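Local atomic coordinates of molybdenum ABC transporter, periplasmic molybdenum-binding protein (Vibrio cholerae, PDB entry 4RXL), a protein that binds tungstate and probably delivers molybdate or tungstate to an ABC importer as its periplasmic solute-binding component. Residues N19-D24 against Q221-R226; A82-V87 against F227-V232; Q102-W107 against A137-E142; S114-A119 against S145-T150. All blocks are in the same frame, centred on the assembly; numbering follows the deposited sequence.

Contact 1 of 4, residues N19-D24 against Q221-R226; sequences NALVAD and QQILQR
Ile223 reaches from helix 218-226 into the side of helix 15-28 and meets three of its residues. Its CB already lies 4.0 Å from Leu21 CD2. There the chain forks. The CG2 branch, anti to the backbone N, runs in between Ala20 and Leu21, with Ala20 CB 3.9 Å from Ile223 CG2 and Leu21 CD2 about as near. The other branch, through CG1, is set beside the backbone N by a chi1 of -72° and carries the CD1 methyl over to Asp24, stopping 3.8 Å from Asp24 OD2. The leucine and isoleucine side chains lie alongside one another, pointing opposite ways, and the second methyl of the leucine, Leu21 CD1, comes to 4.3 Å from Leu224 CD2 on the buried side. The two short helical segments run roughly antiparallel, at 147°, with their axes 10.0 Å apart. Tyr214 of helix 206-215 packs on both Leu21 and Ile223. The first helix of the solute-binding fold is thus held to the last one by burial of aliphatic groups, and the carboxylate of Asp24 can border that apolar patch because Tyr214 OH hydrogen-bonds its OD2.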
loop_
_atom_site.group_PDB
_atom_site.type_symbol
_atom_site.label_atom_id
_atom_site.label_comp_id
_atom_site.label_asym_id
_atom_site.label_seq_id
_atom_site.Cartn_x
_atom_site.Cartn_y
_atom_site.Cartn_z
ATOM N N ASN A 19 9.778 -6.237 6.734
ATOM C CA ASN A 19 10.582 -7.413 6.988
ATOM C C ASN A 19 12.092 -7.051 7.071
ATOM O O ASN A 19 12.808 -7.495 7.948
ATOM C CB ASN A 19 10.348 -8.484 5.923
ATOM C CG ASN A 19 8.999 -9.197 6.079
ATOM O OD1 ASN A 19 8.343 -9.147 7.128
ATOM N ND2 ASN A 19 8.593 -9.856 5.021
ATOM N N ALA A 20 12.556 -6.218 6.129
ATOM C CA ALA A 20 13.913 -5.727 6.138
ATOM C C ALA A 20 14.244 -4.883 7.374
ATOM O O ALA A 20 15.321 -5.007 7.923
ATOM C CB ALA A 20 14.175 -4.934 4.870
ATOM N N LEU A 21 13.304 -4.043 7.784
ATOM C CA LEU A 21 13.475 -3.212 8.977
ATOM C C LEU A 21 13.551 -4.018 10.267
ATOM O O LEU A 21 14.416 -3.744 11.110
ATOM C CB LEU A 21 12.391 -2.156 9.071
ATOM C CG LEU A 21 12.380 -1.069 7.985
ATOM C CD1 LEU A 21 11.035 -0.394 7.871
ATOM C CD2 LEU A 21 13.463 -0.023 8.245
ATOM N N VAL A 22 12.678 -5.022 10.389
ATOM C CA VAL A 22 12.723 -5.977 11.506
ATOM C C VAL A 22 14.062 -6.701 11.569
ATOM O O VAL A 22 14.645 -6.829 12.629
ATOM C CB VAL A 22 11.581 -7.006 11.395
ATOM C CG1 VAL A 22 11.774 -8.159 12.352
ATOM C CG2 VAL A 22 10.240 -6.342 11.676
ATOM N N ALA A 23 14.554 -7.144 10.412
ATOM C CA ALA A 23 15.810 -7.846 10.323
ATOM C C ALA A 23 16.982 -6.978 10.787
ATOM O O ALA A 23 17.826 -7.434 11.537
ATOM C CB ALA A 23 16.033 -8.325 8.901
ATOM N N ASP A 24 17.018 -5.730 10.333
ATOM C CA ASP A 24 18.088 -4.786 10.667
ATOM C C ASP A 24 18.069 -4.491 12.168
ATOM O O ASP A 24 19.059 -4.639 12.852
ATOM C CB ASP A 24 17.899 -3.496 9.854
ATOM C CG ASP A 24 19.031 -2.477 10.063
ATOM O OD1 ASP A 24 20.196 -2.822 9.801
ATOM O OD2 ASP A 24 18.745 -1.322 10.452
ATOM N N GLN A 221 15.174 4.982 7.155
ATOM C CA GLN A 221 14.775 5.707 5.957
ATOM C C GLN A 221 15.588 5.254 4.757
ATOM O O GLN A 221 15.029 5.177 3.676
ATOM C CB GLN A 221 14.894 7.222 6.177
ATOM C CG GLN A 221 13.867 7.761 7.177
ATOM C CD GLN A 221 12.421 7.588 6.708
ATOM O OE1 GLN A 221 12.079 8.009 5.606
ATOM N NE2 GLN A 221 11.566 6.962 7.544
ATOM N N GLN A 222 16.856 4.910 4.965
ATOM C CA GLN A 222 17.691 4.423 3.856
ATOM C C GLN A 222 17.153 3.079 3.362
ATOM O O GLN A 222 17.073 2.852 2.164
ATOM C CB GLN A 222 19.175 4.342 4.232
ATOM C CG GLN A 222 19.877 5.685 4.175
ATOM C CD GLN A 222 21.339 5.602 4.591
ATOM O OE1 GLN A 222 21.721 4.740 5.396
ATOM N NE2 GLN A 222 22.165 6.495 4.059
ATOM N N ILE A 223 16.730 2.212 4.279
ATOM C CA ILE A 223 16.120 0.940 3.877
ATOM C C ILE A 223 14.829 1.172 3.102
ATOM O O ILE A 223 14.644 0.586 2.042
ATOM C CB ILE A 223 15.933 0.018 5.095
ATOM C CG1 ILE A 223 17.285 -0.502 5.533
ATOM C CG2 ILE A 223 14.971 -1.115 4.751
ATOM C CD1 ILE A 223 17.341 -1.001 6.963
ATOM N N LEU A 224 13.936 2.022 3.615
ATOM C CA LEU A 224 12.700 2.348 2.898
ATOM C C LEU A 224 13.038 2.897 1.515
ATOM O O LEU A 224 12.410 2.513 0.548
ATOM C CB LEU A 224 11.863 3.372 3.669
ATOM C CG LEU A 224 11.175 2.804 4.921
ATOM C CD1 LEU A 224 10.797 3.883 5.927
ATOM C CD2 LEU A 224 9.972 1.993 4.510
ATOM N N GLN A 225 14.007 3.794 1.404
ATOM C CA GLN A 225 14.400 4.309 0.059
ATOM C C GLN A 225 14.855 3.183 -0.882
ATOM O O GLN A 225 14.534 3.191 -2.068
ATOM C CB GLN A 225 15.484 5.396 0.134
ATOM C CG GLN A 225 15.227 6.617 1.028
ATOM C CD GLN A 225 13.819 7.191 0.936
ATOM O OE1 GLN A 225 13.334 7.499 -0.155
ATOM N NE2 GLN A 225 13.163 7.362 2.090
ATOM N N ARG A 226 15.569 2.195 -0.358
ATOM C CA ARG A 226 16.084 1.112 -1.201
ATOM C C ARG A 226 14.991 0.195 -1.726
ATOM O O ARG A 226 15.136 -0.407 -2.797
ATOM C CB ARG A 226 17.157 0.314 -0.470
ATOM C CG ARG A 226 18.414 1.149 -0.324
ATOM C CD ARG A 226 19.623 0.291 -0.107
ATOM N NE ARG A 226 19.692 -0.208 1.257
ATOM C CZ ARG A 226 20.396 0.365 2.239
ATOM N NH1 ARG A 226 20.418 -0.207 3.435
ATOM N NH2 ARG A 226 21.062 1.496 2.054
#

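Contact 2 of 4, residues A82-V87 against F227-V232; sequences AANSLV and FGFESV
Ala83 and Glu230 pair backbone to backbone at the centre of this contact, and close packing lies just beside them. Ala83 N donates to Glu230 O at 2.9 Å, and Glu230 N returns a bond to Ala83 O at 3.0 Å. Ala83 O also sits at the edge of the Phe229 ring, near its plane and 3.6 Å from Phe229 CD2. On the buried side Asn84 ND2 lies 3.6 Å from Phe229 CE2, amide and ring planes turned 54° apart; the same nitrogen hydrogen-bonds Thr173 and Tyr197, while Tyr197 meets Phe229 edge-to-face. This is a single antiparallel bridge: after the Schellman motif at Gly228 closes helix 218-226, the C-terminal tail meets strand 78-91 at a steep angle, pairing with it at this one point, next to the tungstate pocket, whose Tyr171 touches Asn84. Val232 continues the apolar contact, its CG1 3.8 Å from Ala83 CB. Toward solvent the fit slackens and water takes over. The exposed Glu230 side chain stretches out beyond CG (chi2 174°) past Ala83 CB, so that its carboxylate ends near Ser85, where one water donates to Glu230 OE2 at 2.6 Å and also bonds Ser85 OG. A second water donates both to Asn84 OD1 and to Gly228 O, spanning the two segments where their backbones have parted.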
loop_
_atom_site.group_PDB
_atom_site.type_symbol
_atom_site.label_atom_id
_atom_site.label_comp_id
_atom_site.label_asym_id
_atom_site.label_seq_id
_atom_site.Cartn_x
_atom_site.Cartn_y
_atom_site.Cartn_z
ATOM N N ALA A 82 6.561 7.485 5.216
ATOM C CA ALA A 82 6.990 7.273 3.843
ATOM C C ALA A 82 5.894 7.712 2.881
ATOM O O ALA A 82 4.745 7.907 3.277
ATOM C CB ALA A 82 7.269 5.789 3.647
ATOM N N ALA A 83 6.253 7.813 1.605
ATOM C CA ALA A 83 5.291 8.079 0.548
ATOM C C ALA A 83 5.470 7.088 -0.584
ATOM O O ALA A 83 6.420 6.302 -0.609
ATOM C CB ALA A 83 5.448 9.501 0.038
ATOM N N ASN A 84 4.521 7.096 -1.513
ATOM C CA ASN A 84 4.572 6.163 -2.637
ATOM C C ASN A 84 3.971 6.841 -3.849
ATOM O O ASN A 84 3.511 7.977 -3.768
ATOM C CB ASN A 84 3.844 4.854 -2.286
ATOM C CG ASN A 84 4.519 3.606 -2.844
ATOM O OD1 ASN A 84 5.164 3.633 -3.907
ATOM N ND2 ASN A 84 4.308 2.486 -2.169
ATOM N N SER A 85 4.010 6.136 -4.985
ATOM C CA SER A 85 3.277 6.538 -6.162
ATOM C C SER A 85 2.503 5.339 -6.658
ATOM O O SER A 85 2.707 4.195 -6.224
ATOM C CB SER A 85 4.195 7.116 -7.216
ATOM O OG SER A 85 5.061 6.133 -7.712
ATOM N N LEU A 86 1.590 5.598 -7.584
ATOM C CA LEU A 86 0.660 4.598 -8.109
ATOM C C LEU A 86 0.969 4.322 -9.591
ATOM O O LEU A 86 1.229 5.255 -10.370
ATOM C CB LEU A 86 -0.764 5.129 -7.980
ATOM C CG LEU A 86 -1.925 4.137 -7.943
ATOM C CD1 LEU A 86 -1.959 3.433 -6.608
ATOM C CD2 LEU A 86 -3.227 4.872 -8.180
ATOM N N VAL A 87 0.953 3.035 -9.948
ATOM C CA VAL A 87 1.284 2.603 -11.289
ATOM C C VAL A 87 0.289 1.609 -11.865
ATOM O O VAL A 87 -0.468 0.940 -11.154
ATOM C CB VAL A 87 2.704 2.009 -11.353
ATOM C CG1 VAL A 87 3.725 3.069 -10.941
ATOM C CG2 VAL A 87 2.840 0.777 -10.477
ATOM N N PHE A 227 13.895 0.106 -0.975
ATOM C CA PHE A 227 12.705 -0.638 -1.406
ATOM C C PHE A 227 11.797 0.213 -2.291
ATOM O O PHE A 227 10.738 -0.229 -2.713
ATOM C CB PHE A 227 11.962 -1.197 -0.193
ATOM C CG PHE A 227 12.604 -2.438 0.392
ATOM C CD1 PHE A 227 13.635 -2.353 1.301
ATOM C CD2 PHE A 227 12.203 -3.708 -0.012
ATOM C CE1 PHE A 227 14.265 -3.487 1.799
ATOM C CE2 PHE A 227 12.788 -4.837 0.524
ATOM C CZ PHE A 227 13.833 -4.742 1.407
ATOM N N GLY A 228 12.225 1.434 -2.590
ATOM C CA GLY A 228 11.551 2.260 -3.566
ATOM C C GLY A 228 10.579 3.270 -3.003
ATOM O O GLY A 228 9.940 3.987 -3.782
ATOM N N PHE A 229 10.461 3.362 -1.679
ATOM C CA PHE A 229 9.574 4.346 -1.089
ATOM C C PHE A 229 10.160 5.740 -1.245
ATOM O O PHE A 229 11.374 5.916 -1.312
ATOM C CB PHE A 229 9.290 4.035 0.379
ATOM C CG PHE A 229 8.414 2.841 0.554
ATOM C CD1 PHE A 229 8.986 1.591 0.619
ATOM C CD2 PHE A 229 7.047 2.947 0.629
ATOM C CE1 PHE A 229 8.205 0.462 0.745
ATOM C CE2 PHE A 229 6.266 1.829 0.747
ATOM C CZ PHE A 229 6.851 0.585 0.805
ATOM N N GLU A 230 9.281 6.723 -1.237
ATOM C CA GLU A 230 9.665 8.129 -1.291
ATOM C C GLU A 230 9.767 8.697 0.104
ATOM O O GLU A 230 9.039 8.277 1.003
ATOM C CB GLU A 230 8.627 8.972 -2.039
ATOM C CG GLU A 230 8.410 8.675 -3.509
ATOM C CD GLU A 230 7.246 9.480 -4.074
ATOM O OE1 GLU A 230 6.789 10.442 -3.408
ATOM O OE2 GLU A 230 6.778 9.150 -5.181
ATOM N N SER A 231 10.650 9.673 0.271
ATOM C CA SER A 231 10.735 10.433 1.523
ATOM C C SER A 231 9.550 11.373 1.730
ATOM O O SER A 231 8.817 11.713 0.792
ATOM C CB SER A 231 12.028 11.250 1.548
ATOM O OG SER A 231 12.307 11.676 2.864
ATOM N N VAL A 232 9.342 11.777 2.973
ATOM C CA VAL A 232 8.388 12.844 3.264
ATOM C C VAL A 232 9.115 13.976 3.991
ATOM O O VAL A 232 9.975 13.719 4.840
ATOM C CB VAL A 232 7.188 12.341 4.062
ATOM C CG1 VAL A 232 6.408 11.306 3.243
ATOM C CG2 VAL A 232 7.607 11.733 5.395
HETATM O O HOH W 1 7.542 5.109 -4.276
HETATM O O HOH W 2 7.344 6.894 -6.260
#

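Contact 3 of 4, residues Q102-W107 against A137-E142; sequences QDAAAW and AGVWPE
Val139 is turned so that its CG2 methyl stands anti to the backbone N and its CG1 between the backbone N and the carbonyl carbon (chi1 71°), and this presents both methyls to the first turn of helix 104-111. CG2 does most of the touching: it presses on Ala104, 3.5 Å from Ala104 CB and equally near its CA, and comes within 3.8 Å of Trp107 CD1. CG1 meets the same indole one atom further on, 3.9 Å from Trp107 NE1. The valine side chain stands roughly perpendicular to that of the tryptophan, and the approach to the ring is oblique. Trp107 NE1 has its hydrogen bond with Leu101 O, which helps hold the five-membered ring beside the valine, while Phe99 packs edge-to-face on the indole and Leu134 of helix 125-137 touches both Trp107 and Val139.

Further out, Glu142 bends at chi2 (103°) and lays its carboxylate group against the alanine methyl, Glu142 CD being 3.7 Å from Ala104 CB. At the other end Gln102 sits on the carbonyl of Ala137, with Gln102 CA 3.2 Å from Ala137 O in a CA-H...O contact.

Both segments are helix junctions. Asp103 is the N-cap of helix 104-111, its carboxylate making a weak capping bond to Ala105 N; a Schellman motif at Gly138 ends helix 125-137, and Val139 occupies the N-cap position of helix 140-143. The two junctions therefore depend on the fit of apolar groups around Val139, since the polar groups at the margin meet only carbon across the contact.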
loop_
_atom_site.group_PDB
_atom_site.type_symbol
_atom_site.label_atom_id
_atom_site.label_comp_id
_atom_site.label_asym_id
_atom_site.label_seq_id
_atom_site.Cartn_x
_atom_site.Cartn_y
_atom_site.Cartn_z
ATOM N N GLN A 102 -7.177 8.483 -20.666
ATOM C CA GLN A 102 -8.520 9.055 -20.726
ATOM C C GLN A 102 -9.336 8.463 -21.870
ATOM O O GLN A 102 -10.507 8.816 -22.034
ATOM C CB GLN A 102 -8.506 10.599 -20.809
ATOM C CG GLN A 102 -7.447 11.224 -21.703
ATOM C CD GLN A 102 -6.151 11.489 -20.959
ATOM O OE1 GLN A 102 -6.143 12.185 -19.943
ATOM N NE2 GLN A 102 -5.050 10.925 -21.452
ATOM N N ASP A 103 -8.707 7.562 -22.628
ATOM C CA ASP A 103 -9.319 6.866 -23.773
ATOM C C ASP A 103 -9.919 5.546 -23.273
ATOM O O ASP A 103 -9.254 4.509 -23.216
ATOM C CB ASP A 103 -8.243 6.624 -24.857
ATOM C CG ASP A 103 -8.792 6.002 -26.144
ATOM O OD1 ASP A 103 -10.024 5.832 -26.285
ATOM O OD2 ASP A 103 -7.961 5.681 -27.025
ATOM N N ALA A 104 -11.189 5.606 -22.897
ATOM C CA ALA A 104 -11.893 4.458 -22.347
ATOM C C ALA A 104 -11.818 3.251 -23.262
ATOM O O ALA A 104 -11.782 2.122 -22.785
ATOM C CB ALA A 104 -13.347 4.817 -22.085
ATOM N N ALA A 105 -11.808 3.492 -24.570
ATOM C CA ALA A 105 -11.729 2.415 -25.555
ATOM C C ALA A 105 -10.373 1.710 -25.555
ATOM O O ALA A 105 -10.296 0.516 -25.833
ATOM C CB ALA A 105 -12.039 2.947 -26.947
ATOM N N ALA A 106 -9.305 2.438 -25.243
ATOM C CA ALA A 106 -7.982 1.828 -25.175
ATOM C C ALA A 106 -7.860 0.936 -23.930
ATOM O O ALA A 106 -7.135 -0.061 -23.955
ATOM C CB ALA A 106 -6.903 2.896 -25.171
ATOM N N TRP A 107 -8.550 1.305 -22.847
ATOM C CA TRP A 107 -8.645 0.441 -21.660
ATOM C C TRP A 107 -9.383 -0.856 -21.998
ATOM O O TRP A 107 -8.949 -1.927 -21.616
ATOM C CB TRP A 107 -9.381 1.124 -20.510
ATOM C CG TRP A 107 -8.616 2.131 -19.762
ATOM C CD1 TRP A 107 -8.560 3.459 -20.016
ATOM C CD2 TRP A 107 -7.827 1.911 -18.591
ATOM N NE1 TRP A 107 -7.763 4.093 -19.085
ATOM C CE2 TRP A 107 -7.294 3.161 -18.205
ATOM C CE3 TRP A 107 -7.489 0.772 -17.838
ATOM C CZ2 TRP A 107 -6.474 3.319 -17.077
ATOM C CZ3 TRP A 107 -6.657 0.933 -16.715
ATOM C CH2 TRP A 107 -6.156 2.195 -16.359
ATOM N N ALA A 137 -9.091 10.314 -14.738
ATOM C CA ALA A 137 -8.963 9.995 -16.183
ATOM C C ALA A 137 -10.284 10.088 -16.976
ATOM O O ALA A 137 -10.284 10.101 -18.218
ATOM C CB ALA A 137 -8.394 8.604 -16.370
ATOM N N GLY A 138 -11.411 10.140 -16.269
ATOM C CA GLY A 138 -12.714 10.240 -16.928
ATOM C C GLY A 138 -13.204 8.911 -17.481
ATOM O O GLY A 138 -14.054 8.879 -18.388
ATOM N N VAL A 139 -12.712 7.814 -16.910
ATOM C CA VAL A 139 -12.976 6.470 -17.423
ATOM C C VAL A 139 -13.576 5.533 -16.357
ATOM O O VAL A 139 -13.753 4.353 -16.617
ATOM C CB VAL A 139 -11.693 5.858 -18.021
ATOM C CG1 VAL A 139 -10.695 5.510 -16.927
ATOM C CG2 VAL A 139 -11.995 4.625 -18.850
ATOM N N TRP A 140 -13.924 6.058 -15.181
ATOM C CA TRP A 140 -14.433 5.215 -14.097
ATOM C C TRP A 140 -15.781 4.540 -14.439
ATOM O O TRP A 140 -15.878 3.323 -14.341
ATOM C CB TRP A 140 -14.504 5.998 -12.783
ATOM C CG TRP A 140 -15.160 5.250 -11.668
ATOM C CD1 TRP A 140 -16.366 5.534 -11.099
ATOM C CD2 TRP A 140 -14.656 4.098 -10.981
ATOM N NE1 TRP A 140 -16.641 4.639 -10.096
ATOM C CE2 TRP A 140 -15.610 3.744 -10.009
ATOM C CE3 TRP A 140 -13.498 3.324 -11.099
ATOM C CZ2 TRP A 140 -15.440 2.659 -9.160
ATOM C CZ3 TRP A 140 -13.334 2.249 -10.244
ATOM C CH2 TRP A 140 -14.301 1.928 -9.291
ATOM N N PRO A 141 -16.805 5.308 -14.865
ATOM C CA PRO A 141 -18.092 4.657 -15.170
ATOM C C PRO A 141 -17.999 3.446 -16.113
ATOM O O PRO A 141 -18.748 2.491 -15.943
ATOM C CB PRO A 141 -18.907 5.784 -15.799
ATOM C CG PRO A 141 -18.343 7.024 -15.193
ATOM C CD PRO A 141 -16.872 6.762 -15.096
ATOM N N GLU A 142 -17.085 3.486 -17.079
ATOM C CA GLU A 142 -16.804 2.340 -17.958
ATOM C C GLU A 142 -16.092 1.153 -17.277
ATOM O O GLU A 142 -16.403 0.004 -17.555
ATOM C CB GLU A 142 -15.959 2.786 -19.156
ATOM C CG GLU A 142 -16.732 3.564 -20.221
ATOM C CD GLU A 142 -16.499 5.067 -20.183
ATOM O OE1 GLU A 142 -15.943 5.575 -19.192
ATOM O OE2 GLU A 142 -16.875 5.744 -21.161
#

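Contact 4 of 4, residues S114-A119 against S145-T150; sequences SRLAVA and SRLAQT
Leu116 and Leu147 lead off the pairing of two parallel strands, 116-119 and 147-150, and the backbone bonds come first. Leu116 N donates to Arg146 O and Ala148 N to Leu116 O, each at 2.8 Å; Val118 N to Ala148 O and Thr150 N to Val118 O carry the alternation on. CA-H...O contacts lie between them, such as Gln149 CA to Val118 O at 3.2 Å.

Side chain to backbone, Arg115 makes the bonds across the contact. Extended from CG to NE (chi2 -177°, chi3 169°), it reaches over the start of the neighbouring strand and donates from NH1 to Leu147 O at 2.8 Å, from above the carbonyl plane, with a weak second bond from NH1 to Ser145 O. A water accepts from Leu147 N at 2.8 Å and weakly from the same NH1. Arg146 instead bends back, and its NE hydrogen-bonds Gln108.

Apolar contacts gather on the face of Leu116, Val118, Leu147 and Gln149. The leucine side chains run alongside each other in the same direction, Leu116 CD2 4.1 Å from Leu147 CD2, and Val118 CG2 lies 4.0 Å from Gln149 CG. Leu134 and Trp107 touch Leu116 on this face.

The connection between the strands runs through helix 125-137 and the short helix 140-143, a right-handed beta-alpha-beta crossover as in periplasmic binding proteins; the C-terminal strand ends adjoin the tungstate pocket, where Ala119 touches Val124 and Ala126.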
loop_
_atom_site.group_PDB
_atom_site.type_symbol
_atom_site.label_atom_id
_atom_site.label_comp_id
_atom_site.label_asym_id
_atom_site.label_seq_id
_atom_site.Cartn_x
_atom_site.Cartn_y
_atom_site.Cartn_z
ATOM N N SER A 114 -10.728 -9.787 -20.033
ATOM C CA SER A 114 -10.284 -9.888 -18.644
ATOM C C SER A 114 -10.695 -8.692 -17.769
ATOM O O SER A 114 -11.310 -7.749 -18.208
ATOM C CB SER A 114 -8.783 -10.105 -18.564
ATOM O OG SER A 114 -8.360 -11.298 -19.207
ATOM N N ARG A 115 -10.362 -8.781 -16.497
ATOM C CA ARG A 115 -10.652 -7.730 -15.524
ATOM C C ARG A 115 -9.410 -6.976 -15.025
ATOM O O ARG A 115 -8.315 -7.522 -14.988
ATOM C CB ARG A 115 -11.388 -8.356 -14.344
ATOM C CG ARG A 115 -12.779 -8.842 -14.674
ATOM C CD ARG A 115 -13.492 -9.377 -13.449
ATOM N NE ARG A 115 -14.908 -9.589 -13.755
ATOM C CZ ARG A 115 -15.898 -8.716 -13.533
ATOM N NH1 ARG A 115 -15.679 -7.529 -12.959
ATOM N NH2 ARG A 115 -17.139 -9.050 -13.877
ATOM N N LEU A 116 -9.595 -5.715 -14.652
ATOM C CA LEU A 116 -8.525 -4.894 -14.090
ATOM C C LEU A 116 -8.318 -5.245 -12.620
ATOM O O LEU A 116 -9.252 -5.130 -11.811
ATOM C CB LEU A 116 -8.891 -3.407 -14.204
ATOM C CG LEU A 116 -7.933 -2.340 -13.691
ATOM C CD1 LEU A 116 -6.602 -2.325 -14.423
ATOM C CD2 LEU A 116 -8.620 -0.978 -13.812
ATOM N N ALA A 117 -7.105 -5.662 -12.269
ATOM C CA ALA A 117 -6.799 -6.031 -10.886
ATOM C C ALA A 117 -6.606 -4.790 -10.040
ATOM O O ALA A 117 -5.740 -3.951 -10.324
ATOM C CB ALA A 117 -5.566 -6.911 -10.817
ATOM N N VAL A 118 -7.408 -4.669 -8.992
ATOM C CA VAL A 118 -7.278 -3.576 -8.035
ATOM C C VAL A 118 -7.633 -4.076 -6.648
ATOM O O VAL A 118 -8.334 -5.094 -6.528
ATOM C CB VAL A 118 -8.217 -2.393 -8.351
ATOM C CG1 VAL A 118 -7.901 -1.791 -9.715
ATOM C CG2 VAL A 118 -9.687 -2.807 -8.254
ATOM N N ALA A 119 -7.140 -3.386 -5.613
ATOM C CA ALA A 119 -7.610 -3.674 -4.250
ATOM C C ALA A 119 -9.015 -3.080 -4.075
ATOM O O ALA A 119 -9.428 -2.220 -4.855
ATOM C CB ALA A 119 -6.664 -3.168 -3.192
ATOM N N SER A 145 -17.427 -1.708 -13.854
ATOM C CA SER A 145 -17.963 -3.058 -13.969
ATOM C C SER A 145 -16.951 -4.118 -14.426
ATOM O O SER A 145 -17.348 -5.264 -14.687
ATOM C CB SER A 145 -19.144 -3.033 -14.947
ATOM O OG SER A 145 -18.743 -2.575 -16.239
ATOM N N ARG A 146 -15.666 -3.748 -14.508
ATOM C CA ARG A 146 -14.633 -4.593 -15.118
ATOM C C ARG A 146 -13.449 -4.767 -14.173
ATOM O O ARG A 146 -12.328 -4.952 -14.627
ATOM C CB ARG A 146 -14.113 -3.972 -16.430
ATOM C CG ARG A 146 -15.176 -3.558 -17.439
ATOM C CD ARG A 146 -15.501 -4.663 -18.422
ATOM N NE ARG A 146 -14.888 -4.421 -19.734
ATOM C CZ ARG A 146 -13.933 -5.163 -20.299
ATOM N NH1 ARG A 146 -13.433 -6.238 -19.690
ATOM N NH2 ARG A 146 -13.477 -4.828 -21.504
ATOM N N LEU A 147 -13.707 -4.702 -12.866
ATOM C CA LEU A 147 -12.673 -4.860 -11.845
ATOM C C LEU A 147 -12.631 -6.281 -11.284
ATOM O O LEU A 147 -13.665 -6.923 -11.116
ATOM C CB LEU A 147 -12.930 -3.909 -10.665
ATOM C CG LEU A 147 -13.195 -2.444 -10.997
ATOM C CD1 LEU A 147 -13.605 -1.698 -9.741
ATOM C CD2 LEU A 147 -11.969 -1.804 -11.633
ATOM N N ALA A 148 -11.421 -6.738 -10.955
ATOM C CA ALA A 148 -11.221 -7.873 -10.075
ATOM C C ALA A 148 -10.675 -7.309 -8.776
ATOM O O ALA A 148 -9.504 -6.931 -8.693
ATOM C CB ALA A 148 -10.265 -8.882 -10.692
ATOM N N GLN A 149 -11.550 -7.175 -7.781
ATOM C CA GLN A 149 -11.177 -6.486 -6.546
ATOM C C GLN A 149 -10.660 -7.495 -5.535
ATOM O O GLN A 149 -11.261 -8.533 -5.322
ATOM C CB GLN A 149 -12.352 -5.718 -5.945
ATOM C CG GLN A 149 -12.914 -4.636 -6.852
ATOM C CD GLN A 149 -13.968 -3.776 -6.159
ATOM O OE1 GLN A 149 -13.689 -3.098 -5.152
ATOM N NE2 GLN A 149 -15.182 -3.796 -6.698
ATOM N N THR A 150 -9.522 -7.162 -4.928
ATOM C CA THR A 150 -8.848 -8.040 -3.990
ATOM C C THR A 150 -8.781 -7.412 -2.602
ATOM O O THR A 150 -8.955 -6.194 -2.433
ATOM C CB THR A 150 -7.414 -8.323 -4.470
ATOM O OG1 THR A 150 -6.674 -7.097 -4.467
ATOM C CG2 THR A 150 -7.434 -8.918 -5.843
HETATM O O HOH W 3 -16.167 -4.685 -11.448
#

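Overall arrangement
From the N terminus, helix 15-28 comes first, and contact 1 closes a long loop by bringing helix 218-226 back against it. Strand 78-91 follows and meets the tail after that last helix in contact 2; the two contacts cross along the chain and touch where Ala20 packs on Phe227. Together they tie the C-terminal helix and tail to helix 15-28 and strand 78-91. Contacts 3 and 4, nested inside these loops, cross each other and join the helix-strand units between 102 and 150; they also touch, through Trp140 on Leu147. Contact 1 and this pair lie on opposite sides of the chain's centre, while contacts 2 and 4 both approach the tungstate site.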